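Local coordinates for N-terminal acetyltransferase-like protein (Chaetomium thermophilum, PDB 5NNP) that probably serves as the helical, TPR-containing auxiliary subunit of a NatA-type N-terminal acetyltransferase, a complex expected to acetylate protein N termini, at residues A32-L37 with S48-I53; T90-D95 with W520-F525; K99-A104 with H112-D117. One frame throughout, in Å; residues are numbered along the deposited sequence.

From the N terminus, contact 1 comes first: helix 26-37 and helix 44-55 follow each other directly, and A32-L37 with S48-I53 closes that short loop at the surface, far out from the middle of the chain. The chain then runs on to T90-D95, which opens contact 2; this closes only at W520-F525, more than 420 residues later, and ties the N-terminal repeats to the end of helix 503-523. Nested inside that long loop is contact 3, K99-A104 with H112-D117, a local turn-back between helices 94-107 and 112-124. Contacts 2 and 3 share helix 94-107 and have centres about 16 Å apart. Contact 1 stays in series with both.

Contact 1. Residues A32-L37 with S48-I53; sequences AAEQIL and SMKALI
K50 reaches across from helix 44-55 and puts its ammonium group on the carboxylate of E34, forming a salt bridge at the surface. The firmer of its two bonds runs from K50 NZ to E34 OE2 at 3.0 Å and uses the syn lone pair, on the side facing the other oxygen. A weak second bond goes from K50 NZ to E34 OE1 at 3.3 Å, so the nitrogen straddles the two oxygens, somewhat nearer one. Lower down the same lysine, its hydrocarbon part is used: K50 CD lies 4.0 Å from L37 CD1. The lysine bridges the gap between helices because CG is anti to the backbone N (chi1 176°) and every later torsion is extended too. E34 does the opposite, its chain bending at chi2 (59°) to bring the carboxylate round to the lysine. An alanine in place of K50 is likely to leave the E34 carboxylate without its charged mate and L37 CD1 without the methylenes beside it. Further out, K50 also touches L66 of helix 60-73, while L37 packs on T46 and M47, near the start of its partner helix. A33 and I36, both buried, also touch T46. Helices 26-37 and 44-55 are successive members of the TPR-type helical stack. Their contact here thus has one ionic and one apolar part, both made by the same lysine; with E34 exposed, solvent would probably screen the charge attraction.

Contact 2. Residues T90-D95 with W520-F525; sequences TNKNFD and WQEDQF
K92, in the turn after helix 78-90, and F94, in the first turn of helix 94-107, meet E522 in the last turn of helix 503-523 and F525 a few residues on: a long-range surface contact made of one salt bridge and one aromatic pair. K92 NZ stands 2.8 Å from E522 OE1, on its syn lone pair, with a weak second bond of 3.3 Å from K92 NZ to E522 OE2. The lysine bends at chi2 and again at chi4 (54°) to get there, whereas the glutamate comes straight out, extended, and the two chains cross at about a right angle. Beside them the F94 and F525 rings meet obliquely, planes at 39°, with F94 CZ 4.0 Å from F525 CE2. That F525 atom lies over one face of the F94 ring, toward its rim; the opposite face has K92 O over its centre, and E522 OE1 sits at the ring's edge. The turn has a recognisable form: K92, with positive phi (66°), is the C-prime residue of a Schellman motif ending helix 78-90, and N93 then serves as N-cap of the next helix. Helix 112-124 backs the aromatic half, with L121 against F94, and V120 and Q124 against F525. Q124 also bonds to Q521 O, while on W520 and D523 another protein chain of the assembly packs.

Contact 3. Residues K99-A104 with H112-D117; sequences KAYKFA and HQIQRD
Y101 of helix 94-107 leans on I114 and D117 of helix 112-124, and each step along its ring meets something different. From CB the side chain heads toward the partner helix and the ring starts beside I114: Y101 CD2 lies 3.7 Å from I114 O, which sits at the ring's edge, and 4.1 Å from I114 CG2. One atom further on, Y101 CE2 comes within 3.5 Å of D117 CB. At the tip, Y101 OH is 2.7 Å from a water that lies in the plane of the ring. The same water donates to D117 OD2 at 2.6 Å, so phenol and carboxylate, whose planes stand 90° apart, are joined through it and not directly. I114 uses its two branches on different partners. With chi1 at -70°, CG2 is anti to the backbone N and rests 3.6 Å from Y101 O, while I114 CD1, at the end of the other branch, reaches A104 CB at 4.0 Å. The two short segments run close to antiparallel, at 147°, as expected of consecutive helices in a TPR-like stack. Helix 78-90 closes in on the tyrosine as well, through H82, I86 and R89, and L118 and L121 extend its apolar bed. No hydrogen bond passes directly between the two segments, so apolar contact does most of the joining. The exception is the polar tip: R89 and R116 make only long, weak ion pairs with D117, R116 offering the face of its guanidinium with no N-H aimed at the oxygen, yet with the water they may help favour an ionised carboxylate beside the buried tyrosine.

Contact 1. Residues A32-L37 with S48-I53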
# COMPACT_ATOMS: atom_id res chain seq x y z
N ALA A 32 42.28 -2.20 -23.55
CA ALA A 32 43.26 -2.79 -22.65
C ALA A 32 43.06 -4.29 -22.54
O ALA A 32 44.00 -5.06 -22.70
CB ALA A 32 43.17 -2.14 -21.28
N ALA A 33 41.82 -4.70 -22.26
CA ALA A 33 41.49 -6.12 -22.12
C ALA A 33 41.76 -6.89 -23.41
O ALA A 33 42.21 -8.03 -23.38
CB ALA A 33 40.04 -6.30 -21.70
N GLU A 34 41.49 -6.26 -24.55
CA GLU A 34 41.71 -6.90 -25.84
C GLU A 34 43.18 -7.22 -26.07
O GLU A 34 43.51 -8.13 -26.83
CB GLU A 34 41.20 -6.03 -26.98
CG GLU A 34 40.41 -6.81 -28.02
CD GLU A 34 39.20 -7.49 -27.41
OE1 GLU A 34 38.73 -7.05 -26.34
OE2 GLU A 34 38.71 -8.48 -28.01
N GLN A 35 44.07 -6.49 -25.40
CA GLN A 35 45.50 -6.75 -25.52
C GLN A 35 45.92 -7.99 -24.73
O GLN A 35 46.91 -8.64 -25.06
CB GLN A 35 46.32 -5.55 -25.08
CG GLN A 35 47.77 -5.61 -25.54
CD GLN A 35 48.60 -4.45 -25.06
OE1 GLN A 35 48.14 -3.63 -24.26
NE2 GLN A 35 49.84 -4.36 -25.54
N ILE A 36 45.17 -8.32 -23.68
CA ILE A 36 45.44 -9.53 -22.91
C ILE A 36 44.90 -10.75 -23.64
O ILE A 36 45.52 -11.82 -23.63
CB ILE A 36 44.80 -9.49 -21.51
CG1 ILE A 36 45.18 -8.20 -20.78
CG2 ILE A 36 45.20 -10.71 -20.70
CD1 ILE A 36 44.64 -8.14 -19.37
N LEU A 37 43.74 -10.59 -24.27
CA LEU A 37 43.03 -11.68 -24.93
C LEU A 37 43.66 -12.08 -26.28
O LEU A 37 43.37 -13.14 -26.82
CB LEU A 37 41.56 -11.30 -25.13
CG LEU A 37 40.69 -11.10 -23.88
CD1 LEU A 37 39.32 -10.53 -24.23
CD2 LEU A 37 40.56 -12.40 -23.09
N SER A 48 35.37 -12.15 -18.31
CA SER A 48 34.31 -11.69 -17.40
C SER A 48 34.31 -10.18 -17.24
O SER A 48 33.25 -9.55 -17.23
CB SER A 48 34.45 -12.35 -16.02
OG SER A 48 34.36 -13.76 -16.10
N MET A 49 35.49 -9.59 -17.08
CA MET A 49 35.62 -8.15 -16.93
C MET A 49 35.16 -7.43 -18.19
O MET A 49 34.63 -6.32 -18.12
CB MET A 49 37.07 -7.76 -16.62
CG MET A 49 37.50 -8.13 -15.22
SD MET A 49 36.37 -7.43 -14.01
CE MET A 49 36.40 -5.71 -14.48
N LYS A 50 35.35 -8.07 -19.33
CA LYS A 50 34.89 -7.53 -20.60
C LYS A 50 33.38 -7.68 -20.71
O LYS A 50 32.71 -6.83 -21.30
CB LYS A 50 35.60 -8.24 -21.76
CG LYS A 50 35.12 -7.83 -23.14
CD LYS A 50 35.85 -8.63 -24.20
CE LYS A 50 35.40 -8.25 -25.61
NZ LYS A 50 36.13 -9.02 -26.66
N ALA A 51 32.85 -8.76 -20.14
CA ALA A 51 31.42 -9.03 -20.12
C ALA A 51 30.67 -7.97 -19.34
O ALA A 51 29.56 -7.60 -19.71
CB ALA A 51 31.15 -10.40 -19.52
N LEU A 52 31.29 -7.46 -18.27
CA LEU A 52 30.70 -6.38 -17.48
C LEU A 52 30.54 -5.11 -18.30
O LEU A 52 29.46 -4.52 -18.34
CB LEU A 52 31.56 -6.07 -16.26
CG LEU A 52 31.33 -6.84 -14.96
CD1 LEU A 52 32.17 -6.23 -13.85
CD2 LEU A 52 29.86 -6.86 -14.59
N ILE A 53 31.63 -4.70 -18.93
CA ILE A 53 31.64 -3.49 -19.75
C ILE A 53 30.65 -3.59 -20.89
O ILE A 53 29.99 -2.61 -21.24
CB ILE A 53 33.05 -3.20 -20.31
CG1 ILE A 53 34.04 -2.99 -19.17
CG2 ILE A 53 33.01 -1.98 -21.22
CD1 ILE A 53 35.48 -2.77 -19.61

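Contact 2. Residues T90-D95 with W520-F525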
# COMPACT_ATOMS: atom_id res chain seq x y z
N THR A 90 21.34 -7.43 -12.42
CA THR A 90 21.03 -6.26 -13.22
C THR A 90 19.77 -6.47 -14.05
O THR A 90 18.94 -5.57 -14.15
CB THR A 90 22.17 -5.89 -14.17
OG1 THR A 90 23.36 -5.64 -13.42
CG2 THR A 90 21.81 -4.63 -14.93
N ASN A 91 19.66 -7.65 -14.65
CA ASN A 91 18.50 -8.01 -15.47
C ASN A 91 17.33 -8.51 -14.63
O ASN A 91 16.41 -9.14 -15.13
CB ASN A 91 18.89 -9.06 -16.51
CG ASN A 91 19.69 -8.47 -17.67
OD1 ASN A 91 19.13 -7.96 -18.64
ND2 ASN A 91 21.02 -8.54 -17.57
N LYS A 92 17.40 -8.23 -13.33
CA LYS A 92 16.30 -8.46 -12.40
C LYS A 92 15.94 -9.92 -12.18
O LYS A 92 14.90 -10.21 -11.59
CB LYS A 92 15.07 -7.69 -12.85
CG LYS A 92 15.32 -6.21 -12.99
CD LYS A 92 16.19 -5.73 -11.85
CE LYS A 92 16.62 -4.29 -12.08
NZ LYS A 92 15.44 -3.45 -12.32
N ASN A 93 16.80 -10.83 -12.63
CA ASN A 93 16.65 -12.25 -12.33
C ASN A 93 17.39 -12.61 -11.04
O ASN A 93 18.46 -13.22 -11.06
CB ASN A 93 17.17 -13.11 -13.47
CG ASN A 93 16.91 -14.60 -13.24
OD1 ASN A 93 16.48 -15.02 -12.16
ND2 ASN A 93 17.18 -15.40 -14.27
N PHE A 94 16.78 -12.25 -9.93
CA PHE A 94 17.40 -12.42 -8.62
C PHE A 94 17.63 -13.87 -8.26
O PHE A 94 18.46 -14.19 -7.42
CB PHE A 94 16.53 -11.74 -7.56
CG PHE A 94 16.37 -10.26 -7.78
CD1 PHE A 94 17.36 -9.55 -8.45
CD2 PHE A 94 15.25 -9.60 -7.32
CE1 PHE A 94 17.23 -8.19 -8.65
CE2 PHE A 94 15.12 -8.26 -7.52
CZ PHE A 94 16.12 -7.54 -8.18
N ASP A 95 16.89 -14.77 -8.88
CA ASP A 95 17.02 -16.14 -8.46
C ASP A 95 18.27 -16.75 -9.05
O ASP A 95 19.00 -17.46 -8.36
CB ASP A 95 15.79 -16.95 -8.84
CG ASP A 95 15.35 -17.87 -7.74
OD1 ASP A 95 14.67 -17.38 -6.80
OD2 ASP A 95 15.72 -19.07 -7.79
N TRP A 520 7.03 -1.88 -7.31
CA TRP A 520 6.68 -1.88 -5.90
C TRP A 520 7.31 -3.08 -5.20
O TRP A 520 7.79 -2.97 -4.07
CB TRP A 520 5.16 -1.89 -5.77
CG TRP A 520 4.55 -0.57 -6.15
CD1 TRP A 520 5.22 0.54 -6.57
CD2 TRP A 520 3.16 -0.21 -6.12
NE1 TRP A 520 4.33 1.57 -6.81
CE2 TRP A 520 3.07 1.14 -6.54
CE3 TRP A 520 1.98 -0.90 -5.78
CZ2 TRP A 520 1.84 1.81 -6.64
CZ3 TRP A 520 0.76 -0.22 -5.88
CH2 TRP A 520 0.70 1.11 -6.30
N GLN A 521 7.35 -4.22 -5.90
CA GLN A 521 7.97 -5.39 -5.31
C GLN A 521 9.48 -5.24 -5.23
O GLN A 521 10.13 -5.81 -4.36
CB GLN A 521 7.63 -6.65 -6.11
CG GLN A 521 8.21 -7.90 -5.47
CD GLN A 521 7.83 -9.18 -6.19
OE1 GLN A 521 7.06 -9.18 -7.15
NE2 GLN A 521 8.38 -10.28 -5.72
N GLU A 522 10.05 -4.46 -6.13
CA GLU A 522 11.49 -4.33 -6.20
C GLU A 522 11.93 -3.17 -5.29
O GLU A 522 13.10 -3.09 -4.88
CB GLU A 522 11.94 -4.12 -7.64
CG GLU A 522 13.44 -4.04 -7.81
CD GLU A 522 13.88 -4.01 -9.27
OE1 GLU A 522 15.08 -3.72 -9.52
OE2 GLU A 522 13.04 -4.28 -10.16
N ASP A 523 10.97 -2.32 -4.95
CA ASP A 523 11.23 -1.15 -4.11
C ASP A 523 11.73 -1.50 -2.71
O ASP A 523 12.45 -0.72 -2.09
CB ASP A 523 9.97 -0.28 -4.00
CG ASP A 523 9.80 0.65 -5.19
OD1 ASP A 523 10.82 0.88 -5.89
OD2 ASP A 523 8.68 1.16 -5.42
N GLN A 524 11.37 -2.68 -2.22
CA GLN A 524 11.75 -3.09 -0.87
C GLN A 524 13.24 -3.47 -0.81
O GLN A 524 13.78 -3.72 0.27
CB GLN A 524 10.88 -4.26 -0.43
CG GLN A 524 11.19 -5.49 -1.25
CD GLN A 524 10.33 -6.69 -0.90
OE1 GLN A 524 10.18 -7.04 0.27
NE2 GLN A 524 9.78 -7.33 -1.91
N PHE A 525 13.91 -3.48 -1.96
CA PHE A 525 15.24 -4.06 -2.10
C PHE A 525 16.34 -3.36 -1.27
O PHE A 525 17.11 -4.01 -0.56
CB PHE A 525 15.65 -4.07 -3.58
CG PHE A 525 16.86 -4.93 -3.88
CD1 PHE A 525 18.14 -4.43 -3.72
CD2 PHE A 525 16.71 -6.23 -4.31
CE1 PHE A 525 19.26 -5.23 -4.00
CE2 PHE A 525 17.81 -7.03 -4.58
CZ PHE A 525 19.09 -6.53 -4.43

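Contact 3. Residues K99-A104 with H112-D117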
# COMPACT_ATOMS: atom_id res chain seq x y z
N LYS A 99 22.12 -18.11 -7.12
CA LYS A 99 22.89 -19.32 -7.40
C LYS A 99 24.35 -19.01 -7.66
O LYS A 99 25.23 -19.76 -7.26
CB LYS A 99 22.30 -20.06 -8.60
CG LYS A 99 20.88 -20.53 -8.43
CD LYS A 99 20.34 -21.03 -9.75
CE LYS A 99 19.38 -22.18 -9.58
NZ LYS A 99 18.28 -21.83 -8.68
N ALA A 100 24.60 -17.89 -8.35
CA ALA A 100 25.93 -17.52 -8.80
C ALA A 100 26.73 -16.81 -7.70
O ALA A 100 27.92 -17.07 -7.51
CB ALA A 100 25.83 -16.64 -10.05
N TYR A 101 26.08 -15.91 -6.97
CA TYR A 101 26.70 -15.30 -5.79
C TYR A 101 27.12 -16.37 -4.78
O TYR A 101 28.22 -16.31 -4.21
CB TYR A 101 25.74 -14.31 -5.14
CG TYR A 101 25.83 -12.91 -5.69
CD1 TYR A 101 25.12 -12.53 -6.82
CD2 TYR A 101 26.62 -11.96 -5.06
CE1 TYR A 101 25.20 -11.23 -7.31
CE2 TYR A 101 26.71 -10.67 -5.55
CZ TYR A 101 26.00 -10.31 -6.66
OH TYR A 101 26.11 -9.00 -7.12
N LYS A 102 26.23 -17.33 -4.55
CA LYS A 102 26.45 -18.40 -3.57
C LYS A 102 27.72 -19.21 -3.86
O LYS A 102 28.47 -19.58 -2.94
CB LYS A 102 25.24 -19.32 -3.53
CG LYS A 102 25.09 -20.09 -2.26
CD LYS A 102 23.62 -20.27 -1.91
CE LYS A 102 22.91 -21.10 -2.94
NZ LYS A 102 21.56 -21.44 -2.44
N PHE A 103 27.96 -19.49 -5.13
CA PHE A 103 29.11 -20.28 -5.54
C PHE A 103 30.39 -19.43 -5.49
O PHE A 103 31.45 -19.89 -5.03
CB PHE A 103 28.89 -20.88 -6.93
CG PHE A 103 29.81 -22.03 -7.24
CD1 PHE A 103 29.73 -23.21 -6.52
CD2 PHE A 103 30.74 -21.93 -8.26
CE1 PHE A 103 30.56 -24.30 -6.80
CE2 PHE A 103 31.58 -22.99 -8.55
CZ PHE A 103 31.50 -24.19 -7.82
N ALA A 104 30.27 -18.19 -5.95
CA ALA A 104 31.37 -17.24 -5.82
C ALA A 104 31.83 -17.17 -4.35
O ALA A 104 33.03 -17.26 -4.05
CB ALA A 104 30.96 -15.87 -6.33
N HIS A 112 33.58 -9.86 1.65
CA HIS A 112 32.48 -9.22 2.36
C HIS A 112 31.44 -8.68 1.40
O HIS A 112 30.25 -8.64 1.74
CB HIS A 112 32.99 -8.11 3.28
CG HIS A 112 33.65 -8.62 4.53
ND1 HIS A 112 34.78 -9.40 4.50
CD2 HIS A 112 33.31 -8.49 5.83
CE1 HIS A 112 35.13 -9.72 5.73
NE2 HIS A 112 34.25 -9.18 6.56
N GLN A 113 31.87 -8.27 0.21
CA GLN A 113 30.95 -7.70 -0.77
C GLN A 113 30.00 -8.77 -1.31
O GLN A 113 28.79 -8.56 -1.46
CB GLN A 113 31.70 -7.05 -1.92
CG GLN A 113 30.77 -6.52 -3.01
CD GLN A 113 31.51 -6.12 -4.28
OE1 GLN A 113 32.63 -6.59 -4.54
NE2 GLN A 113 30.90 -5.25 -5.07
N ILE A 114 30.57 -9.93 -1.62
CA ILE A 114 29.79 -11.01 -2.17
C ILE A 114 28.76 -11.49 -1.15
O ILE A 114 27.60 -11.72 -1.50
CB ILE A 114 30.69 -12.16 -2.66
CG1 ILE A 114 31.47 -11.70 -3.89
CG2 ILE A 114 29.87 -13.40 -2.96
CD1 ILE A 114 32.47 -12.70 -4.43
N GLN A 115 29.18 -11.62 0.11
CA GLN A 115 28.28 -12.09 1.17
C GLN A 115 27.20 -11.07 1.43
O GLN A 115 26.05 -11.42 1.70
CB GLN A 115 29.05 -12.37 2.47
CG GLN A 115 28.17 -12.67 3.69
CD GLN A 115 27.37 -13.97 3.54
OE1 GLN A 115 27.76 -15.01 4.06
NE2 GLN A 115 26.25 -13.92 2.82
N ARG A 116 27.57 -9.79 1.36
CA ARG A 116 26.64 -8.70 1.60
C ARG A 116 25.51 -8.70 0.57
O ARG A 116 24.34 -8.60 0.93
CB ARG A 116 27.38 -7.36 1.58
CG ARG A 116 26.54 -6.15 1.92
CD ARG A 116 27.43 -4.93 2.12
NE ARG A 116 28.46 -4.80 1.08
CZ ARG A 116 28.32 -4.08 -0.04
NH1 ARG A 116 27.18 -3.43 -0.26
NH2 ARG A 116 29.31 -4.01 -0.93
N ASP A 117 25.88 -8.85 -0.70
CA ASP A 117 24.94 -8.72 -1.80
C ASP A 117 24.06 -9.94 -1.92
O ASP A 117 22.87 -9.82 -2.24
CB ASP A 117 25.70 -8.45 -3.08
CG ASP A 117 26.32 -7.06 -3.10
OD1 ASP A 117 25.74 -6.15 -2.47
OD2 ASP A 117 27.38 -6.88 -3.72
O HOH W 1 28.07 -7.51 -6.12